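Local coordinates for protein PfkB (Polaromonas sp. JS666, PDB 4DU5) that probably phosphorylates a sugar or related small substrate with ATP, like other pfkB-type carbohydrate kinases, at residues 292-296 and 297-301. Numbering follows the deposited sequence.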
loop_
_atom_site.group_PDB
_atom_site.type_symbol
_atom_site.label_atom_id
_atom_site.label_comp_id
_atom_site.label_asym_id
_atom_site.label_seq_id
_atom_site.Cartn_x
_atom_site.Cartn_y
_atom_site.Cartn_z
ATOM N N ILE A 292 -16.607 -21.096 -20.586
ATOM C CA ILE A 292 -15.440 -21.973 -20.430
ATOM C C ILE A 292 -15.825 -23.267 -19.707
ATOM O O ILE A 292 -15.517 -24.377 -20.173
ATOM C CB ILE A 292 -14.277 -21.234 -19.722
ATOM C CG1 ILE A 292 -13.707 -20.149 -20.655
ATOM C CG2 ILE A 292 -13.156 -22.214 -19.194
ATOM C CD1 ILE A 292 -12.455 -19.525 -20.108
ATOM N N SER A 293 -16.547 -23.140 -18.607
ATOM C CA SER A 293 -16.919 -24.337 -17.885
ATOM C C SER A 293 -17.853 -25.243 -18.696
ATOM O O SER A 293 -17.703 -26.453 -18.671
ATOM C CB SER A 293 -17.493 -24.004 -16.512
ATOM O OG SER A 293 -18.701 -23.286 -16.643
ATOM N N ALA A 294 -18.817 -24.684 -19.417
ATOM C CA ALA A 294 -19.730 -25.547 -20.179
ATOM C C ALA A 294 -19.000 -26.378 -21.264
ATOM O O ALA A 294 -19.205 -27.597 -21.367
ATOM C CB ALA A 294 -20.869 -24.743 -20.763
ATOM N N LEU A 295 -18.135 -25.731 -22.047
ATOM C CA LEU A 295 -17.415 -26.400 -23.134
ATOM C C LEU A 295 -16.483 -27.484 -22.583
ATOM O O LEU A 295 -16.253 -28.519 -23.202
ATOM C CB LEU A 295 -16.595 -25.374 -23.906
ATOM C CG LEU A 295 -16.977 -24.602 -25.176
ATOM C CD1 LEU A 295 -18.402 -24.802 -25.612
ATOM C CD2 LEU A 295 -16.685 -23.120 -24.930
ATOM N N LEU A 296 -15.925 -27.242 -21.413
ATOM C CA LEU A 296 -15.057 -28.220 -20.814
ATOM C C LEU A 296 -15.885 -29.322 -20.161
ATOM O O LEU A 296 -15.415 -30.437 -20.014
ATOM C CB LEU A 296 -14.113 -27.533 -19.814
ATOM C CG LEU A 296 -12.621 -27.261 -20.136
ATOM C CD1 LEU A 296 -12.186 -27.558 -21.551
ATOM C CD2 LEU A 296 -12.229 -25.846 -19.755
ATOM N N ASP A 297 -17.121 -28.988 -19.795
ATOM C CA ASP A 297 -18.110 -29.906 -19.241
ATOM C C ASP A 297 -18.697 -30.800 -20.339
ATOM O O ASP A 297 -19.512 -31.690 -20.051
ATOM C CB ASP A 297 -19.273 -29.117 -18.597
ATOM C CG ASP A 297 -18.998 -28.657 -17.127
ATOM O OD1 ASP A 297 -17.903 -28.865 -16.547
ATOM O OD2 ASP A 297 -19.915 -28.069 -16.517
ATOM N N GLY A 298 -18.327 -30.558 -21.597
ATOM C CA GLY A 298 -18.921 -31.297 -22.736
ATOM C C GLY A 298 -20.220 -30.793 -23.396
ATOM O O GLY A 298 -20.686 -31.423 -24.306
ATOM N N LEU A 299 -20.814 -29.688 -22.939
ATOM C CA LEU A 299 -21.955 -29.075 -23.615
ATOM C C LEU A 299 -21.583 -28.369 -24.941
ATOM O O LEU A 299 -20.429 -27.964 -25.166
ATOM C CB LEU A 299 -22.635 -28.065 -22.699
ATOM C CG LEU A 299 -23.578 -28.452 -21.541
ATOM C CD1 LEU A 299 -23.520 -27.334 -20.553
ATOM C CD2 LEU A 299 -25.076 -28.693 -21.925
ATOM N N GLY A 300 -22.578 -28.238 -25.824
ATOM C CA GLY A 300 -22.385 -27.606 -27.103
ATOM C C GLY A 300 -22.215 -26.113 -26.934
ATOM O O GLY A 300 -22.502 -25.555 -25.870
ATOM N N VAL A 301 -21.759 -25.468 -28.000
ATOM C CA VAL A 301 -21.540 -24.059 -27.988
ATOM C C VAL A 301 -22.801 -23.275 -27.546
ATOM O O VAL A 301 -22.723 -22.416 -26.655
ATOM C CB VAL A 301 -20.940 -23.611 -29.367
ATOM C CG1 VAL A 301 -20.942 -22.075 -29.560
ATOM C CG2 VAL A 301 -19.540 -24.171 -29.528
HETATM O O HOH W 1 -14.878 -30.018 -17.010
#
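Asp297 N donates to Ser293 O (2.8 Å) in the last regular helical bond of helix 283-296, after which the chain swings toward helix 301-316. Beyond it, Leu299 N donates to Ala294 O (3.1 Å), and Gly298 N adds a weak bond to Leu295 O. Gly298 leaves helical geometry with a positive phi (87°), and these two bonds back into the last turn, from Leu299 and Gly298, make the end of the helix a Schellman motif. Past the turn Leu299 folds its side chain against the helix end: CG stands beside the backbone N (chi1 -77°), and CD1 packs on Ala294 CB at 3.7 Å. On another side of the connection Leu295 CD1 lies 4.1 Å from Val301 CG2 and 3.8 Å from Leu299 O. Gly300 is the N-cap residue of helix 301-316, so the link after helix 283-296 runs from Asp297 to Gly300. In the pfkB kinase fold this corner is further packed by Ala304, which touches both Ala294 and Leu295, and by Leu248 of strand 248-252, which meets Leu295 and Val301. The carboxylate of Asp297 turns back alongside Ser293 O, and its OD2 forms salt bridges with Arg307 and Arg328, while Arg307 also bonds Ser293 OG, which additionally reaches Val289 O within its own helix. A water donates to Asp297 OD1 at 3.3 Å and, weakly, to Leu296 O, an oxygen that Arg154 also holds.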